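Fructosyl amine:oxygen oxidoreductase (PDB 4WCT) probably catalyses the FAD-dependent oxidative deglycation of fructosyl amines, with molecular oxygen as electron acceptor. Local coordinates at residues Ala148-Arg152 / Asp163-Gly169; Phe279-Phe285 / Lys297-Glu301; Ala97-Trp102 / Ala390-Thr395; Leu42-Arg46 / Asp105-Gln109. One frame throughout, in Å; residues are numbered along the deposited sequence.

Contacts 2 and 3 are buried near the flavin, their nearest atoms about 9 Å from each other. Contact 4 is largely buried, with Arg46 exposed; contact 1 is only partly buried, its centre about 28 Å from that of the chain. Contacts 1 and 2 reach the same mixed sheet and touch through Trp167 on Asn280 and Lys283. Contacts 3 and 4 touch: residues 105-109 follow the helix that carries 97-102, and Phe108 packs on Pro394. Chemistry follows position: contact 1 combines an aromatic cluster with a water bridge at its exposed side, contact 2 is strand pairing, contact 3 joins apolar packing to a flavin-binding backbone, and contact 4 places a salt bridge beside a small apolar core.

Contact 1: residues Ala148-Arg152 / Asp163-Gly169; sequences AEDFR and DFPGWKG
Arg152 NH1 is gripped from two sources: it donates to the backbone O of Gly162 and to a water 2.9 Å away, toward which a bend at chi3 (-61°) turns the guanidinium. The same water gives a proton to Asp163 OD1 at 2.8 Å. Because Arg152 NH1 and Asp163 OD1 themselves stand 4.4 Å apart, the opposite charges communicate through the water and do not form a direct salt bridge. Next to this polar pair, Arg152 CG approaches Phe164 CE1 at 3.9 Å, and Ala148 CB rests against Asp163 O.

Phe151 CB sits over the centre of the Phe164 ring, 3.6 Å from the centroid, a CH-pi contact. The two phenyl rings are nearly parallel (12°) but displaced so far that little of one covers the other. Phe151, Phe164 and Trp167 thus make an aromatic cluster that packs helix 148-152 against the mixed sheet, in which strand 168-172 pairs with both 117-121 and 143-145. A type II turn from Phe164 to Trp167 brings the second and third rings together.

The indole turns its edge to the face of Phe151 in a T-shaped pair, planes at 86° and centroids 5.7 Å apart; Trp167 NE1 is hydrogen-bonded to Asp342 OD2 on helix 330-343. Phe151 CZ reaches the backbone of the strand, lying 3.7 Å from Gly169 N, while Lys168 carbonyl carbon lies at the ring's edge.

Contact 2: residues Phe279-Phe285 / Lys297-Glu301; sequences FNIAKGF and KICDE
Phe285 and Cys299 face each other as an antiparallel hydrogen-bonded pair: Phe285 N donates to Cys299 O at 2.9 Å, and Cys299 N returns a bond to Phe285 O at 3.0 Å. Gly284 and Asp300 follow as a non-hydrogen-bonded pair with CA atoms 4.2 Å apart. Glu301 N also donates to Lys283 O at 3.0 Å. CA-H...O contacts from Ile298 to Phe285 O and from Asp300 to Lys283 O fill in between.

Water extends the polar network. One molecule donates to both Lys283 O and Glu301 O; another joins Ile281 O to Glu301 OE2. In Glu301 a first torsion near 180° puts CG 3.3 Å from Ile281 O, and the bend at chi2 (66°) then turns the carboxylate to this second water.

Among side chains, Cys299 CB lies over the Phe285 ring, 3.7 Å from its centroid and 19° off the normal, and SG meets the same ring obliquely at 4.2 Å from the centroid. Phe285 holds CG between its backbone N and carbonyl carbon (chi1 57°), which carries the ring across to Cys299, whose side chain is about 4 Å from the FAD.

Strands 284-287 and 295-310 form a beta hairpin; the preceding pairing, of 277-280 with 284-287, holds a classic bulge in which Lys283 and Gly284 both oppose Asn280.

Contact 3: residues Ala97-Trp102 / Ala390-Thr395; sequences AALKAW and AMQMPT. With FAD (flavin-adenine dinucleotide), chain C.
Trp102 and the backbone of Met391 supply the hydrogen bond across this contact: Trp102 NE1 donates to Met391 O at 2.9 Å. The N-H...O angle is 154°; the acceptor lies close to the indole plane, while the donor is tilted moderately from the carbonyl plane. On the flavin side, Met391 N donates to FAD O2 at 2.8 Å with an angle of 164°. The two ends of one residue are therefore bound in different directions, one by the indole of Trp102 and the other by the cofactor.

Packing, mostly apolar, makes up the remainder. Pro394 presents CG to the face of the Trp102 five-membered ring, crossing it at about a right angle as a CH-pi contact, though the modelled carbon separation is doubtfully short. Ala101 CB touches Pro394 CB at 3.6 Å and Thr395 CG2 at the same distance. Ala98 CB abuts Met391 O, and the small alanine side chains let helix 86-102 come close to the 390-395 segment, with CA atoms of Ala98 and Gln392 5.5 Å apart.

Around the cofactor, Ala390 CB lies 3.5 Å from FAD N1. Met391 folds at chi3 (76°), bringing CE within 3.4 Å of FAD O2.

The implication is a first-shell amide positioned by a second-shell indole. A proton donated at the pyrimidine carbonyl would probably favour negative charge on the N1-C2-O2 region of reduced flavin, with the weakly bonded start of helix 393-404 nearby perhaps adding to this.

Contact 4: residues Leu42-Arg46 / Asp105-Gln109; sequences LHLAR and DPVFQ
The Arg46 guanidinium meets Asp105 at its edge and carries Leu42 CD2 over the centre of one face, 3.8 Å above the plane. Phe108 has Val107 CG1 over one face and Asp105 CB at its edge, while Leu42 CD2 approaches the ring obliquely, 3.7 Å from Phe108 CE2. Leu42 CD2 thus touches both flat groups.

The salt bridge is end-on and bidentate. Arg46 NH1 donates at 2.8 Å to Asp105 OD2, which lies only 7° out of the guanidinium plane; Arg46 NH2 donates to the syn lone pair of Asp105 OD1 at 3.0 Å. The two flat groups are nearly coplanar, with planes 29° apart. An extended chain from CG to NE (chi2 176°) lets Arg46 span the gap from its helix. Asp105 OD1 is also held by Val107 N at 3.0 Å, from above the carboxylate plane, an Asx turn that fixes the carboxylate's rotation.

Helix 35-46, whose start belongs to a GxGxxG-type pattern consistent with Rossmann-like FAD binding, is thereby tied to the loop after helix 86-102. Helix 181-194 touches Leu42, Val107 and Phe108, and helix 393-404 receives Phe108 on Met393 and Pro394, with His43 NE2 bonded to Pro394 O.

Contact 1: residues Ala148-Arg152 / Asp163-Gly169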
# COMPACT_ATOMS: atom_id res chain seq x y z
N ALA A 148 24.79 17.31 -6.53
CA ALA A 148 24.48 16.27 -7.50
C ALA A 148 25.44 15.11 -7.36
O ALA A 148 25.05 13.96 -7.43
CB ALA A 148 24.56 16.82 -8.90
N GLU A 149 26.71 15.41 -7.17
CA GLU A 149 27.69 14.35 -6.98
C GLU A 149 27.39 13.49 -5.75
O GLU A 149 27.54 12.25 -5.80
CB GLU A 149 29.12 14.95 -6.89
CG GLU A 149 30.20 13.89 -6.70
CD GLU A 149 31.55 14.34 -7.24
OE1 GLU A 149 31.70 14.39 -8.50
OE2 GLU A 149 32.41 14.71 -6.39
N ASP A 150 26.98 14.12 -4.66
CA ASP A 150 26.57 13.38 -3.45
C ASP A 150 25.48 12.38 -3.83
O ASP A 150 25.53 11.24 -3.39
CB ASP A 150 26.01 14.29 -2.35
CG ASP A 150 27.05 15.17 -1.68
OD1 ASP A 150 28.26 14.87 -1.73
OD2 ASP A 150 26.63 16.16 -1.00
N PHE A 151 24.47 12.82 -4.60
CA PHE A 151 23.41 11.89 -5.01
C PHE A 151 23.97 10.76 -5.88
O PHE A 151 23.68 9.58 -5.65
CB PHE A 151 22.28 12.61 -5.77
CG PHE A 151 21.29 13.28 -4.87
CD1 PHE A 151 20.21 12.59 -4.37
CD2 PHE A 151 21.47 14.61 -4.49
CE1 PHE A 151 19.29 13.23 -3.57
CE2 PHE A 151 20.57 15.26 -3.69
CZ PHE A 151 19.46 14.58 -3.24
N ARG A 152 24.76 11.12 -6.89
CA ARG A 152 25.23 10.10 -7.84
C ARG A 152 26.09 9.05 -7.18
O ARG A 152 25.98 7.86 -7.49
CB ARG A 152 25.96 10.72 -9.02
CG ARG A 152 25.05 11.58 -9.90
CD ARG A 152 25.70 11.96 -11.23
NE ARG A 152 26.92 12.73 -11.03
CZ ARG A 152 27.01 14.06 -11.00
NH1 ARG A 152 25.96 14.84 -11.25
NH2 ARG A 152 28.16 14.62 -10.72
N ASP A 163 21.72 15.87 -13.04
CA ASP A 163 22.23 17.03 -12.38
C ASP A 163 21.45 17.39 -11.11
O ASP A 163 21.86 18.30 -10.41
CB ASP A 163 22.16 18.22 -13.33
CG ASP A 163 23.17 18.15 -14.41
OD1 ASP A 163 24.25 17.52 -14.26
OD2 ASP A 163 22.90 18.78 -15.44
N PHE A 164 20.35 16.69 -10.82
CA PHE A 164 19.61 16.85 -9.56
C PHE A 164 19.37 18.33 -9.20
O PHE A 164 19.76 18.77 -8.08
CB PHE A 164 20.34 16.13 -8.41
CG PHE A 164 20.41 14.63 -8.57
CD1 PHE A 164 21.33 14.03 -9.43
CD2 PHE A 164 19.48 13.82 -7.97
CE1 PHE A 164 21.34 12.64 -9.61
CE2 PHE A 164 19.52 12.44 -8.10
CZ PHE A 164 20.40 11.85 -8.97
N PRO A 165 18.80 19.10 -10.15
CA PRO A 165 18.82 20.56 -9.97
C PRO A 165 17.95 21.03 -8.80
O PRO A 165 16.75 20.79 -8.79
CB PRO A 165 18.34 21.11 -11.33
CG PRO A 165 18.37 19.95 -12.28
CD PRO A 165 18.26 18.71 -11.46
N GLY A 166 18.59 21.62 -7.80
CA GLY A 166 17.93 22.04 -6.59
C GLY A 166 17.66 20.98 -5.55
O GLY A 166 17.16 21.29 -4.47
N TRP A 167 18.06 19.74 -5.84
CA TRP A 167 17.76 18.64 -4.92
C TRP A 167 18.69 18.69 -3.70
O TRP A 167 19.92 18.87 -3.83
CB TRP A 167 17.96 17.30 -5.60
CG TRP A 167 16.95 16.89 -6.62
CD1 TRP A 167 16.50 17.61 -7.70
CD2 TRP A 167 16.39 15.58 -6.77
NE1 TRP A 167 15.69 16.83 -8.48
CE2 TRP A 167 15.63 15.58 -7.95
CE3 TRP A 167 16.44 14.42 -6.00
CZ2 TRP A 167 14.90 14.47 -8.36
CZ3 TRP A 167 15.76 13.32 -6.42
CH2 TRP A 167 14.98 13.34 -7.60
N LYS A 168 18.10 18.43 -2.54
CA LYS A 168 18.85 18.07 -1.33
C LYS A 168 18.10 16.95 -0.67
O LYS A 168 16.91 16.81 -0.84
CB LYS A 168 19.00 19.24 -0.36
CG LYS A 168 19.79 20.40 -0.98
CD LYS A 168 20.33 21.39 0.03
CE LYS A 168 21.04 22.52 -0.71
NZ LYS A 168 22.36 22.05 -1.21
N GLY A 169 18.81 16.08 0.03
CA GLY A 169 18.16 14.97 0.65
C GLY A 169 19.03 14.25 1.66
O GLY A 169 20.05 14.78 2.09
O HOH W 1 26.14 17.56 -12.14

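Contact 2: residues Phe279-Phe285 / Lys297-Glu301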
# COMPACT_ATOMS: atom_id res chain seq x y z
N PHE A 279 13.78 8.67 -3.56
CA PHE A 279 12.46 9.30 -3.48
C PHE A 279 12.60 10.81 -3.34
O PHE A 279 13.24 11.29 -2.43
CB PHE A 279 11.73 8.72 -2.26
CG PHE A 279 10.36 9.30 -2.00
CD1 PHE A 279 9.51 9.63 -3.04
CD2 PHE A 279 9.91 9.42 -0.71
CE1 PHE A 279 8.18 10.01 -2.79
CE2 PHE A 279 8.60 9.81 -0.44
CZ PHE A 279 7.73 10.07 -1.48
N ASN A 280 12.00 11.55 -4.27
CA ASN A 280 11.76 12.98 -4.13
C ASN A 280 10.27 13.19 -3.90
O ASN A 280 9.43 12.76 -4.71
CB ASN A 280 12.24 13.72 -5.39
CG ASN A 280 11.90 15.19 -5.37
OD1 ASN A 280 10.83 15.58 -4.92
ND2 ASN A 280 12.73 15.99 -6.00
N ILE A 281 9.95 13.75 -2.74
CA ILE A 281 8.56 13.79 -2.26
C ILE A 281 7.62 14.60 -3.15
O ILE A 281 6.41 14.54 -2.97
CB ILE A 281 8.47 14.32 -0.82
CG1 ILE A 281 8.89 15.79 -0.76
CG2 ILE A 281 9.28 13.43 0.11
CD1 ILE A 281 8.55 16.42 0.59
N ALA A 282 8.14 15.34 -4.11
CA ALA A 282 7.28 16.07 -5.04
C ALA A 282 7.56 15.71 -6.48
O ALA A 282 7.12 16.44 -7.38
CB ALA A 282 7.38 17.57 -4.83
N LYS A 283 8.28 14.61 -6.73
CA LYS A 283 8.55 14.17 -8.10
C LYS A 283 8.31 12.68 -8.30
O LYS A 283 7.57 12.28 -9.20
CB LYS A 283 9.94 14.53 -8.59
CG LYS A 283 10.09 16.03 -8.84
CD LYS A 283 11.32 16.30 -9.71
CE LYS A 283 11.50 17.79 -9.94
NZ LYS A 283 10.63 18.23 -11.03
N GLY A 284 8.87 11.87 -7.45
CA GLY A 284 8.61 10.42 -7.56
C GLY A 284 9.69 9.57 -6.95
O GLY A 284 10.60 10.08 -6.29
N PHE A 285 9.68 8.30 -7.31
CA PHE A 285 10.71 7.39 -6.89
C PHE A 285 10.94 6.31 -7.92
O PHE A 285 10.08 6.05 -8.75
CB PHE A 285 10.43 6.79 -5.50
CG PHE A 285 9.11 6.05 -5.38
CD1 PHE A 285 8.01 6.69 -4.81
CD2 PHE A 285 9.01 4.72 -5.70
CE1 PHE A 285 6.81 6.01 -4.63
CE2 PHE A 285 7.81 4.04 -5.54
CZ PHE A 285 6.71 4.69 -4.98
N LYS A 297 10.95 0.31 -12.36
CA LYS A 297 9.66 0.93 -12.05
C LYS A 297 9.84 2.35 -11.55
O LYS A 297 10.66 2.59 -10.66
CB LYS A 297 8.95 0.14 -10.97
CG LYS A 297 7.52 0.65 -10.72
CD LYS A 297 6.85 -0.08 -9.57
CE LYS A 297 7.18 0.65 -8.26
NZ LYS A 297 6.56 -0.01 -7.11
N ILE A 298 9.04 3.26 -12.10
CA ILE A 298 9.00 4.67 -11.68
C ILE A 298 7.58 5.01 -11.24
O ILE A 298 6.63 4.68 -11.94
CB ILE A 298 9.35 5.64 -12.82
CG1 ILE A 298 10.72 5.30 -13.44
CG2 ILE A 298 9.38 7.05 -12.28
CD1 ILE A 298 10.66 4.57 -14.75
N CYS A 299 7.45 5.57 -10.04
CA CYS A 299 6.18 6.13 -9.60
C CYS A 299 6.32 7.64 -9.58
O CYS A 299 7.27 8.17 -9.00
CB CYS A 299 5.85 5.68 -8.21
SG CYS A 299 5.20 4.02 -8.11
N ASP A 300 5.42 8.33 -10.25
CA ASP A 300 5.39 9.77 -10.18
C ASP A 300 4.56 10.20 -8.97
O ASP A 300 3.42 9.78 -8.80
CB ASP A 300 4.82 10.37 -11.47
CG ASP A 300 3.41 9.92 -11.77
OD1 ASP A 300 3.22 8.69 -11.92
OD2 ASP A 300 2.52 10.81 -11.87
N GLU A 301 5.13 11.02 -8.10
CA GLU A 301 4.47 11.36 -6.87
C GLU A 301 3.52 12.52 -7.06
O GLU A 301 3.78 13.47 -7.80
CB GLU A 301 5.48 11.64 -5.76
CG GLU A 301 4.89 11.98 -4.39
CD GLU A 301 4.10 10.85 -3.69
OE1 GLU A 301 3.52 9.98 -4.37
OE2 GLU A 301 3.73 11.06 -2.50
O HOH W 2 4.48 13.37 -1.40
O HOH W 3 5.37 13.85 -9.94

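Contact 3: residues Ala97-Trp102 / Ala390-Thr395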
# COMPACT_ATOMS: atom_id res chain seq x y z
N ALA A 97 7.97 -3.99 14.08
CA ALA A 97 7.61 -5.40 13.95
C ALA A 97 7.84 -5.89 12.52
O ALA A 97 8.32 -7.02 12.29
CB ALA A 97 6.15 -5.61 14.34
N ALA A 98 7.47 -5.06 11.56
CA ALA A 98 7.59 -5.47 10.17
C ALA A 98 9.05 -5.68 9.82
O ALA A 98 9.39 -6.65 9.14
CB ALA A 98 6.96 -4.44 9.24
N LEU A 99 9.92 -4.76 10.23
CA LEU A 99 11.32 -4.85 9.88
C LEU A 99 11.89 -6.16 10.43
O LEU A 99 12.66 -6.87 9.77
CB LEU A 99 12.11 -3.65 10.44
CG LEU A 99 13.62 -3.66 10.18
CD1 LEU A 99 13.91 -3.64 8.69
CD2 LEU A 99 14.30 -2.49 10.86
N LYS A 100 11.62 -6.41 11.70
CA LYS A 100 12.13 -7.62 12.35
C LYS A 100 11.72 -8.86 11.59
O LYS A 100 12.51 -9.77 11.35
CB LYS A 100 11.61 -7.64 13.79
CG LYS A 100 11.98 -8.91 14.54
CD LYS A 100 11.60 -8.80 16.02
CE LYS A 100 12.07 -10.03 16.80
NZ LYS A 100 11.32 -10.25 18.07
N ALA A 101 10.47 -8.89 11.14
CA ALA A 101 9.95 -10.03 10.42
C ALA A 101 10.47 -10.16 8.98
O ALA A 101 10.74 -11.27 8.53
CB ALA A 101 8.43 -10.02 10.45
N TRP A 102 10.70 -9.05 8.28
CA TRP A 102 11.29 -9.08 6.96
C TRP A 102 12.67 -9.69 7.03
O TRP A 102 13.18 -10.18 6.02
CB TRP A 102 11.39 -7.67 6.35
CG TRP A 102 10.11 -7.18 5.73
CD1 TRP A 102 9.42 -6.08 6.11
CD2 TRP A 102 9.45 -7.70 4.58
NE1 TRP A 102 8.34 -5.89 5.29
CE2 TRP A 102 8.29 -6.92 4.39
CE3 TRP A 102 9.62 -8.83 3.77
CZ2 TRP A 102 7.36 -7.17 3.36
CZ3 TRP A 102 8.73 -9.06 2.74
CH2 TRP A 102 7.61 -8.23 2.56
N ALA A 390 1.91 -1.89 2.38
CA ALA A 390 2.58 -3.03 1.76
C ALA A 390 3.78 -3.49 2.59
O ALA A 390 4.00 -4.70 2.79
CB ALA A 390 3.01 -2.73 0.33
N MET A 391 4.51 -2.53 3.15
CA MET A 391 5.65 -2.86 3.99
C MET A 391 5.25 -3.57 5.29
O MET A 391 6.10 -4.21 5.94
CB MET A 391 6.49 -1.62 4.30
CG MET A 391 5.84 -0.67 5.27
SD MET A 391 6.79 0.81 5.65
CE MET A 391 6.52 1.78 4.18
N GLN A 392 3.97 -3.53 5.63
CA GLN A 392 3.45 -4.19 6.81
C GLN A 392 3.15 -5.69 6.57
O GLN A 392 2.77 -6.37 7.52
CB GLN A 392 2.11 -3.54 7.25
CG GLN A 392 2.09 -2.00 7.27
CD GLN A 392 3.16 -1.39 8.16
OE1 GLN A 392 3.64 -2.02 9.12
NE2 GLN A 392 3.54 -0.14 7.86
N MET A 393 3.34 -6.18 5.35
CA MET A 393 2.86 -7.51 4.96
C MET A 393 3.20 -8.63 5.94
O MET A 393 2.36 -9.48 6.19
CB MET A 393 3.34 -7.90 3.57
CG MET A 393 2.57 -9.06 2.98
SD MET A 393 3.30 -9.70 1.46
CE MET A 393 3.12 -8.27 0.41
N PRO A 394 4.46 -8.69 6.44
CA PRO A 394 4.82 -9.88 7.23
C PRO A 394 4.04 -9.97 8.55
O PRO A 394 3.80 -11.08 9.03
CB PRO A 394 6.30 -9.68 7.53
CG PRO A 394 6.79 -8.73 6.49
CD PRO A 394 5.62 -7.80 6.25
N THR A 395 3.65 -8.83 9.12
CA THR A 395 3.19 -8.74 10.49
C THR A 395 1.77 -8.23 10.62
O THR A 395 1.16 -8.37 11.65
CB THR A 395 4.13 -7.83 11.33
OG1 THR A 395 4.53 -6.69 10.52
CG2 THR A 395 5.35 -8.60 11.74
PA FAD C . -4.76 -4.90 -1.63
O1A FAD C . -3.34 -5.40 -1.57
O2A FAD C . -5.20 -3.98 -2.73
O5B FAD C . -5.67 -6.18 -1.63
C5B FAD C . -7.10 -6.05 -1.68
C4B FAD C . -7.67 -7.36 -2.20
O4B FAD C . -9.12 -7.34 -2.06
C3B FAD C . -7.37 -7.64 -3.67
O3B FAD C . -6.72 -8.91 -3.86
C2B FAD C . -8.75 -7.61 -4.34
O2B FAD C . -8.89 -8.42 -5.50
C1B FAD C . -9.67 -8.00 -3.18
N9A FAD C . -11.05 -7.54 -3.39
C8A FAD C . -11.46 -6.39 -3.96
N7A FAD C . -12.81 -6.35 -4.04
C5A FAD C . -13.25 -7.47 -3.41
C6A FAD C . -14.56 -8.08 -3.19
N6A FAD C . -15.68 -7.45 -3.59
N1A FAD C . -14.58 -9.29 -2.61
C2A FAD C . -13.49 -9.94 -2.18
N3A FAD C . -12.25 -9.45 -2.39
C4A FAD C . -12.10 -8.25 -3.00
N1 FAD C . 2.92 0.79 0.62
C2 FAD C . 4.16 0.66 1.21
O2 FAD C . 4.20 0.16 2.33
N3 FAD C . 5.28 0.96 0.55
C4 FAD C . 5.26 1.53 -0.67
O4 FAD C . 6.29 1.84 -1.33
C4X FAD C . 3.98 1.72 -1.34
N5 FAD C . 3.92 2.27 -2.58
C5X FAD C . 2.73 2.20 -3.26
C6 FAD C . 2.66 2.54 -4.61
C7 FAD C . 1.44 2.56 -5.26
C7M FAD C . 1.41 2.85 -6.71
C8 FAD C . 0.23 2.16 -4.53
C8M FAD C . -1.10 2.12 -5.17
C9 FAD C . 0.30 1.73 -3.23
C9A FAD C . 1.50 1.78 -2.55
N10 FAD C . 1.56 1.44 -1.19
C10 FAD C . 2.82 1.30 -0.60
C1' FAD C . 0.41 1.08 -0.37
C2' FAD C . 0.18 -0.42 -0.30
O2' FAD C . 0.24 -0.92 -1.62
C3' FAD C . -1.21 -0.66 0.32
O3' FAD C . -1.37 0.14 1.50
C4' FAD C . -1.43 -2.14 0.64
O4' FAD C . -0.98 -2.94 -0.45
C5' FAD C . -2.93 -2.35 0.84
O5' FAD C . -3.15 -3.72 1.19
P FAD C . -4.66 -4.29 1.23
O1P FAD C . -4.58 -5.75 1.58
O2P FAD C . -5.46 -3.33 2.08
O3P FAD C . -5.14 -4.13 -0.29

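Contact 4: residues Leu42-Arg46 / Asp105-Gln109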
# COMPACT_ATOMS: atom_id res chain seq x y z
N LEU A 42 -2.39 -16.37 6.72
CA LEU A 42 -1.19 -17.04 7.22
C LEU A 42 -1.10 -17.02 8.73
O LEU A 42 -0.86 -18.06 9.36
CB LEU A 42 0.06 -16.43 6.60
CG LEU A 42 1.40 -16.95 7.13
CD1 LEU A 42 1.59 -18.38 6.68
CD2 LEU A 42 2.44 -16.02 6.53
N HIS A 43 -1.32 -15.87 9.34
CA HIS A 43 -1.23 -15.76 10.80
C HIS A 43 -2.32 -16.56 11.51
O HIS A 43 -2.04 -17.23 12.50
CB HIS A 43 -1.28 -14.31 11.24
CG HIS A 43 0.02 -13.61 11.09
ND1 HIS A 43 0.88 -13.43 12.16
CD2 HIS A 43 0.59 -12.99 10.03
CE1 HIS A 43 1.95 -12.80 11.74
NE2 HIS A 43 1.81 -12.52 10.45
N LEU A 44 -3.53 -16.60 10.94
CA LEU A 44 -4.61 -17.40 11.55
C LEU A 44 -4.26 -18.89 11.46
O LEU A 44 -4.36 -19.61 12.46
CB LEU A 44 -5.94 -17.15 10.85
CG LEU A 44 -6.57 -15.77 11.10
CD1 LEU A 44 -7.79 -15.57 10.23
CD2 LEU A 44 -6.90 -15.58 12.58
N ALA A 45 -3.75 -19.32 10.32
CA ALA A 45 -3.29 -20.71 10.19
C ALA A 45 -2.20 -21.07 11.19
O ALA A 45 -2.24 -22.13 11.84
CB ALA A 45 -2.85 -21.02 8.78
N ARG A 46 -1.23 -20.19 11.35
CA ARG A 46 -0.14 -20.43 12.30
C ARG A 46 -0.66 -20.50 13.73
O ARG A 46 -0.07 -21.20 14.56
CB ARG A 46 0.93 -19.35 12.20
CG ARG A 46 1.76 -19.47 10.93
CD ARG A 46 2.76 -18.34 10.81
NE ARG A 46 3.73 -18.57 9.76
CZ ARG A 46 4.59 -17.64 9.35
NH1 ARG A 46 4.54 -16.44 9.89
NH2 ARG A 46 5.47 -17.92 8.40
N ASP A 105 11.37 -13.95 9.18
CA ASP A 105 10.31 -14.94 8.90
C ASP A 105 10.58 -15.62 7.57
O ASP A 105 10.67 -14.95 6.53
CB ASP A 105 8.95 -14.21 8.84
CG ASP A 105 7.76 -15.14 8.68
OD1 ASP A 105 7.86 -16.22 8.04
OD2 ASP A 105 6.66 -14.69 9.16
N PRO A 106 10.68 -16.97 7.55
CA PRO A 106 11.06 -17.66 6.32
C PRO A 106 10.14 -17.39 5.10
O PRO A 106 10.60 -17.43 3.97
CB PRO A 106 10.99 -19.15 6.71
CG PRO A 106 11.30 -19.12 8.15
CD PRO A 106 10.68 -17.90 8.71
N VAL A 107 8.89 -17.04 5.35
CA VAL A 107 7.97 -16.78 4.27
C VAL A 107 8.29 -15.44 3.60
O VAL A 107 8.04 -15.27 2.40
CB VAL A 107 6.53 -16.77 4.83
CG1 VAL A 107 5.56 -16.16 3.84
CG2 VAL A 107 6.12 -18.18 5.21
N PHE A 108 8.83 -14.49 4.36
CA PHE A 108 9.01 -13.11 3.87
C PHE A 108 10.47 -12.71 3.62
O PHE A 108 10.77 -11.86 2.79
CB PHE A 108 8.34 -12.14 4.83
CG PHE A 108 6.87 -12.38 4.96
CD1 PHE A 108 6.01 -11.94 3.97
CD2 PHE A 108 6.35 -13.09 6.03
CE1 PHE A 108 4.66 -12.19 4.08
CE2 PHE A 108 5.00 -13.39 6.10
CZ PHE A 108 4.15 -12.87 5.15
N GLN A 109 11.36 -13.28 4.40
CA GLN A 109 12.77 -12.89 4.41
C GLN A 109 13.50 -12.92 3.06
O GLN A 109 14.31 -12.01 2.80
CB GLN A 109 13.52 -13.79 5.38
CG GLN A 109 15.00 -13.48 5.52
CD GLN A 109 15.85 -14.24 4.57
OE1 GLN A 109 15.39 -15.12 3.85
NE2 GLN A 109 17.14 -13.88 4.53